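Local coordinates for putative S-adenosylmethionine-dependent methyltransferase (Bacteroides thetaiotaomicron, PDB 1WYZ), which is probably an RsmI-like methyltransferase that uses S-adenosylmethionine as methyl donor and may act on ribosomal RNA, at residues 124-129 with 199-204; 176-181 with 228-233. One frame throughout, in Å; residues are numbered along the deposited sequence.

Contact 1. Residues 124-129 with 199-204; sequences IILSVM and ANITCE
L126 lays its CB and one of its methyls against I201 and T202, on a loop that leaves strand 194-199. The CG2 branch of I201 is shared: it lies 4.0 Å from L126 CB and is equally near L126 CD1. That same CD1 goes on to T202 CG2, at 3.7 Å, the two side chains crossing at about a right angle. L126 thus packs along two neighbouring loop residues.

The other branch of I201 goes to the next helix residue. CG1 is anti to the carbonyl carbon (chi1 -56°) and the chain continues extended, which carries CD1 to within 3.2 Å of S127 OG. This is a tight touch of methyl on hydroxyl and no hydrogen bond; the hydroxyl is tied instead to S123 O, one turn back in its own helix. No hydrogen bond joins the two segments, and the fit rests on packing.

I201 and T202 are the two central residues of a type II beta turn running from N200 to C203, closed by C203 N to N200 O at 3.0 Å. T202 is held further by its backbone, the N to E206 OE1 and the O to Q19 NE2. L126 also meets P117 of the second subunit, while S127 and I201 both lean on I229 of strand 228-233. The arrangement is the packing of a strand-connecting turn on helix 123-131, the first helix after the parallel N-terminal sheet, where the second α/β domain of an RsmI-like methyltransferase begins, beside the dimer interface.

Contact 2. Residues 176-181 with 228-233; sequences YRNHKM and CIFLLY
The chain enters helix 178-188 across one face of strand 228-233, and the CA atoms pair N178 with C228 at 7.9 Å and M181 with F230 at 9.5 Å. A step of three along the helix is thereby matched by a step of two along the strand, so that one helical turn faces C228 and F230, while I229 between them points away from the helix.

F230 reaches into this turn, its CG anti to the carbonyl carbon (chi1 -63°), and meets both helix residues, M181 CG and N178 OD1 coming from opposite sides of the ring plane. M181, a selenomethionine, brings its CG to 3.6 Å from F230 CE2 and 4.0 Å from F230 CD2, approaching the ring obliquely. Its CG stands anti to the backbone N (chi1 175°); beyond it the chain bends twice, and the two side chains run past each other in opposite directions. M181 also packs on F171 of the neighbouring strand and on L155 of helix 150-165.

N178 meets the far corner of the same ring, with OD1 3.5 Å from F230 CZ and the amide plane steeply turned, 82° from the ring plane. The amide's other end is anchored, ND2 donating to P175 O just ahead of the helix. With an alanine in place of N178, P175 O is likely to lose that donor and a gap to open beside F230 CZ.

F230 packs on I197 as well, and its backbone bonds to F171. Strand 228-233 runs antiparallel between the parallel strands 168-173 and 194-199, and the helix that joins those two passes over it: a beta-alpha-beta crossover with a strand inserted between its two parallel strands, in the mixed sheet of the C-terminal domain.

How the contacts relate
Strand 228-233 is what the two contacts have in common. Helix 178-188 of contact 2 covers the F230 side, whereas I229 and L231 point the other way and pack against contact 1, with I201 CD1 3.4 Å from I229 CD1 and V128 N 3.7 Å from L231 CD2. The end of strand 194-199, where segment 199-204 begins, also adjoins the start of strand 228-233, with A199 CA 3.3 Å from C228 CB. The centres are about 13 Å apart, and the four segments alternate along the chain, so the C-terminal domain is interwoven here. Contact 1 lies beside the second subunit; contact 2 is touched by no other chain of the assembly.

Contact 1. Residues 124-129 with 199-204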
loop_
_atom_site.group_PDB
_atom_site.type_symbol
_atom_site.label_atom_id
_atom_site.label_comp_id
_atom_site.label_asym_id
_atom_site.label_seq_id
_atom_site.Cartn_x
_atom_site.Cartn_y
_atom_site.Cartn_z
ATOM N N ILE A 124 0.122 -5.117 2.681
ATOM C CA ILE A 124 1.141 -5.070 1.650
ATOM C C ILE A 124 2.225 -4.021 1.928
ATOM O O ILE A 124 3.401 -4.379 1.988
ATOM C CB ILE A 124 0.511 -4.846 0.256
ATOM C CG1 ILE A 124 -0.111 -6.150 -0.234
ATOM C CG2 ILE A 124 1.577 -4.417 -0.760
ATOM C CD1 ILE A 124 -1.425 -6.529 0.443
ATOM N N ILE A 125 1.858 -2.747 2.120
ATOM C CA ILE A 125 2.891 -1.726 2.377
ATOM C C ILE A 125 3.460 -1.796 3.795
ATOM O O ILE A 125 4.635 -1.504 4.004
ATOM C CB ILE A 125 2.400 -0.266 2.136
ATOM C CG1 ILE A 125 1.563 0.203 3.320
ATOM C CG2 ILE A 125 1.596 -0.177 0.837
ATOM C CD1 ILE A 125 1.380 1.710 3.421
ATOM N N LEU A 126 2.630 -2.165 4.769
ATOM C CA LEU A 126 3.097 -2.291 6.144
ATOM C C LEU A 126 4.196 -3.356 6.186
ATOM O O LEU A 126 5.214 -3.189 6.875
ATOM C CB LEU A 126 1.937 -2.673 7.072
ATOM C CG LEU A 126 0.992 -1.506 7.402
ATOM C CD1 LEU A 126 -0.292 -2.008 8.068
ATOM C CD2 LEU A 126 1.721 -0.498 8.304
ATOM N N SER A 127 3.995 -4.440 5.434
ATOM C CA SER A 127 4.976 -5.533 5.368
ATOM C C SER A 127 6.273 -5.059 4.755
ATOM O O SER A 127 7.341 -5.267 5.315
ATOM C CB SER A 127 4.445 -6.708 4.540
ATOM O OG SER A 127 3.567 -7.497 5.316
ATOM N N VAL A 128 6.180 -4.442 3.586
ATOM C CA VAL A 128 7.375 -3.937 2.933
ATOM C C VAL A 128 8.159 -3.109 3.935
ATOM O O VAL A 128 9.368 -3.249 4.054
ATOM C CB VAL A 128 7.021 -3.049 1.726
ATOM C CG1 VAL A 128 8.263 -2.326 1.227
ATOM C CG2 VAL A 128 6.425 -3.913 0.607
HETATM N N MSE A 129 7.445 -2.261 4.667
HETATM C CA MSE A 129 8.058 -1.385 5.648
HETATM C C MSE A 129 8.824 -2.108 6.740
HETATM O O MSE A 129 9.983 -1.781 7.018
HETATM C CB MSE A 129 6.990 -0.486 6.282
HETATM C CG MSE A 129 6.423 0.602 5.367
HETATM SE SE MSE A 129 4.847 1.471 6.116
HETATM C CE MSE A 129 5.615 2.041 7.810
ATOM N N ALA A 199 2.985 -12.073 10.130
ATOM C CA ALA A 199 1.712 -12.590 10.618
ATOM C C ALA A 199 1.026 -11.641 11.614
ATOM O O ALA A 199 1.689 -10.969 12.399
ATOM C CB ALA A 199 1.947 -13.945 11.257
ATOM N N ASN A 200 -0.304 -11.607 11.584
ATOM C CA ASN A 200 -1.094 -10.744 12.458
ATOM C C ASN A 200 -0.661 -9.296 12.441
ATOM O O ASN A 200 -0.517 -8.680 13.495
ATOM C CB ASN A 200 -1.057 -11.227 13.899
ATOM C CG ASN A 200 -1.945 -12.419 14.128
ATOM O OD1 ASN A 200 -3.076 -12.471 13.634
ATOM N ND2 ASN A 200 -1.450 -13.384 14.894
ATOM N N ILE A 201 -0.466 -8.748 11.247
ATOM C CA ILE A 201 -0.044 -7.359 11.116
ATOM C C ILE A 201 -1.108 -6.444 11.739
ATOM O O ILE A 201 -2.304 -6.562 11.444
ATOM C CB ILE A 201 0.197 -7.005 9.610
ATOM C CG1 ILE A 201 1.216 -7.986 9.013
ATOM C CG2 ILE A 201 0.708 -5.578 9.474
ATOM C CD1 ILE A 201 1.279 -8.000 7.487
ATOM N N THR A 202 -0.644 -5.548 12.614
ATOM C CA THR A 202 -1.473 -4.581 13.353
ATOM C C THR A 202 -2.318 -5.193 14.488
ATOM O O THR A 202 -2.934 -4.456 15.263
ATOM C CB THR A 202 -2.436 -3.780 12.425
ATOM O OG1 THR A 202 -3.553 -4.599 12.065
ATOM C CG2 THR A 202 -1.717 -3.318 11.177
ATOM N N CYS A 203 -2.341 -6.524 14.597
ATOM C CA CYS A 203 -3.133 -7.195 15.641
ATOM C C CYS A 203 -2.389 -7.446 16.954
ATOM O O CYS A 203 -2.914 -8.093 17.858
ATOM C CB CYS A 203 -3.668 -8.524 15.115
ATOM S SG CYS A 203 -4.735 -8.362 13.674
ATOM N N GLU A 204 -1.171 -6.923 17.049
ATOM C CA GLU A 204 -0.318 -7.069 18.232
ATOM C C GLU A 204 -0.000 -8.488 18.716
ATOM O O GLU A 204 0.672 -8.671 19.728
ATOM C CB GLU A 204 -0.835 -6.205 19.386
ATOM C CG GLU A 204 -0.532 -4.724 19.162
ATOM C CD GLU A 204 0.848 -4.503 18.533
ATOM O OE1 GLU A 204 1.867 -4.812 19.195
ATOM O OE2 GLU A 204 0.912 -4.024 17.379
#

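Contact 2. Residues 176-181 with 228-233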
loop_
_atom_site.group_PDB
_atom_site.type_symbol
_atom_site.label_atom_id
_atom_site.label_comp_id
_atom_site.label_asym_id
_atom_site.label_seq_id
_atom_site.Cartn_x
_atom_site.Cartn_y
_atom_site.Cartn_z
ATOM N N TYR A 176 -4.684 -22.236 6.829
ATOM C CA TYR A 176 -4.212 -23.605 7.018
ATOM C C TYR A 176 -2.926 -23.948 6.255
ATOM O O TYR A 176 -2.031 -24.594 6.803
ATOM C CB TYR A 176 -5.319 -24.590 6.634
ATOM C CG TYR A 176 -5.575 -25.653 7.681
ATOM C CD1 TYR A 176 -5.807 -25.309 9.015
ATOM C CD2 TYR A 176 -5.602 -27.002 7.338
ATOM C CE1 TYR A 176 -6.061 -26.291 9.984
ATOM C CE2 TYR A 176 -5.856 -27.989 8.300
ATOM C CZ TYR A 176 -6.082 -27.626 9.618
ATOM O OH TYR A 176 -6.329 -28.595 10.567
ATOM N N ARG A 177 -2.840 -23.509 5.001
ATOM C CA ARG A 177 -1.685 -23.781 4.141
ATOM C C ARG A 177 -0.349 -23.128 4.540
ATOM O O ARG A 177 0.684 -23.387 3.912
ATOM C CB ARG A 177 -2.027 -23.374 2.706
ATOM C CG ARG A 177 -2.629 -24.462 1.843
ATOM C CD ARG A 177 -1.533 -25.294 1.195
ATOM N NE ARG A 177 -2.068 -26.316 0.296
ATOM C CZ ARG A 177 -1.317 -27.136 -0.435
ATOM N NH1 ARG A 177 0.007 -27.059 -0.378
ATOM N NH2 ARG A 177 -1.889 -28.036 -1.222
ATOM N N ASN A 178 -0.366 -22.299 5.579
ATOM C CA ASN A 178 0.833 -21.590 6.025
ATOM C C ASN A 178 2.117 -22.388 6.195
ATOM O O ASN A 178 3.121 -22.111 5.540
ATOM C CB ASN A 178 0.551 -20.847 7.332
ATOM C CG ASN A 178 0.248 -19.384 7.115
ATOM O OD1 ASN A 178 1.000 -18.675 6.449
ATOM N ND2 ASN A 178 -0.860 -18.920 7.683
ATOM N N HIS A 179 2.091 -23.371 7.085
ATOM C CA HIS A 179 3.276 -24.163 7.335
ATOM C C HIS A 179 3.734 -24.943 6.108
ATOM O O HIS A 179 4.928 -25.182 5.931
ATOM C CB HIS A 179 3.043 -25.114 8.507
ATOM C CG HIS A 179 4.161 -25.115 9.503
ATOM N ND1 HIS A 179 4.329 -24.111 10.435
ATOM C CD2 HIS A 179 5.201 -25.966 9.676
ATOM C CE1 HIS A 179 5.424 -24.344 11.137
ATOM N NE2 HIS A 179 5.973 -25.461 10.697
ATOM N N LYS A 180 2.795 -25.340 5.256
ATOM C CA LYS A 180 3.173 -26.081 4.060
ATOM C C LYS A 180 3.906 -25.164 3.084
ATOM O O LYS A 180 4.734 -25.617 2.292
ATOM C CB LYS A 180 1.940 -26.694 3.386
ATOM C CG LYS A 180 2.273 -27.606 2.199
ATOM C CD LYS A 180 3.111 -28.807 2.627
ATOM C CE LYS A 180 3.442 -29.709 1.445
ATOM N NZ LYS A 180 4.333 -29.039 0.459
HETATM N N MSE A 181 3.599 -23.872 3.153
HETATM C CA MSE A 181 4.239 -22.890 2.284
HETATM C C MSE A 181 5.687 -22.654 2.713
HETATM O O MSE A 181 6.590 -22.757 1.887
HETATM C CB MSE A 181 3.467 -21.567 2.295
HETATM C CG MSE A 181 4.141 -20.446 1.498
HETATM SE SE MSE A 181 4.116 -20.672 -0.444
HETATM C CE MSE A 181 5.761 -21.632 -0.712
ATOM N N CYS A 228 -0.996 -14.667 7.248
ATOM C CA CYS A 228 0.194 -13.813 7.163
ATOM C C CYS A 228 0.618 -13.579 5.706
ATOM O O CYS A 228 0.046 -14.157 4.788
ATOM C CB CYS A 228 1.356 -14.456 7.920
ATOM S SG CYS A 228 1.851 -16.057 7.272
ATOM N N ILE A 229 1.624 -12.731 5.499
ATOM C CA ILE A 229 2.121 -12.432 4.151
ATOM C C ILE A 229 3.588 -12.819 4.060
ATOM O O ILE A 229 4.283 -12.837 5.076
ATOM C CB ILE A 229 2.045 -10.922 3.811
ATOM C CG1 ILE A 229 0.603 -10.429 3.869
ATOM C CG2 ILE A 229 2.638 -10.670 2.432
ATOM C CD1 ILE A 229 0.046 -10.244 5.276
ATOM N N PHE A 230 4.067 -13.103 2.850
ATOM C CA PHE A 230 5.465 -13.473 2.675
ATOM C C PHE A 230 6.194 -12.543 1.710
ATOM O O PHE A 230 5.645 -12.130 0.687
ATOM C CB PHE A 230 5.570 -14.916 2.183
ATOM C CG PHE A 230 5.040 -15.929 3.160
ATOM C CD1 PHE A 230 5.624 -16.075 4.415
ATOM C CD2 PHE A 230 3.942 -16.731 2.834
ATOM C CE1 PHE A 230 5.122 -17.003 5.340
ATOM C CE2 PHE A 230 3.427 -17.669 3.753
ATOM C CZ PHE A 230 4.023 -17.799 5.004
ATOM N N LEU A 231 7.439 -12.210 2.040
ATOM C CA LEU A 231 8.244 -11.340 1.188
ATOM C C LEU A 231 9.623 -11.929 0.917
ATOM O O LEU A 231 10.335 -12.300 1.843
ATOM C CB LEU A 231 8.421 -9.962 1.823
ATOM C CG LEU A 231 7.173 -9.149 2.161
ATOM C CD1 LEU A 231 6.547 -9.709 3.443
ATOM C CD2 LEU A 231 7.546 -7.664 2.342
ATOM N N LEU A 232 9.994 -11.998 -0.359
ATOM C CA LEU A 232 11.291 -12.521 -0.782
ATOM C C LEU A 232 12.175 -11.399 -1.331
ATOM O O LEU A 232 11.752 -10.652 -2.214
ATOM C CB LEU A 232 11.112 -13.574 -1.892
ATOM C CG LEU A 232 10.286 -14.840 -1.674
ATOM C CD1 LEU A 232 10.379 -15.708 -2.912
ATOM C CD2 LEU A 232 10.816 -15.600 -0.468
ATOM N N TYR A 233 13.397 -11.284 -0.816
ATOM C CA TYR A 233 14.325 -10.265 -1.304
ATOM C C TYR A 233 15.754 -10.798 -1.232
ATOM O O TYR A 233 15.951 -11.916 -0.771
ATOM C CB TYR A 233 14.165 -8.955 -0.540
ATOM C CG TYR A 233 14.713 -7.785 -1.320
ATOM C CD1 TYR A 233 14.357 -7.588 -2.655
ATOM C CD2 TYR A 233 15.637 -6.915 -0.748
ATOM C CE1 TYR A 233 14.925 -6.552 -3.411
ATOM C CE2 TYR A 233 16.208 -5.883 -1.480
ATOM C CZ TYR A 233 15.855 -5.701 -2.811
ATOM O OH TYR A 233 16.443 -4.684 -3.533
#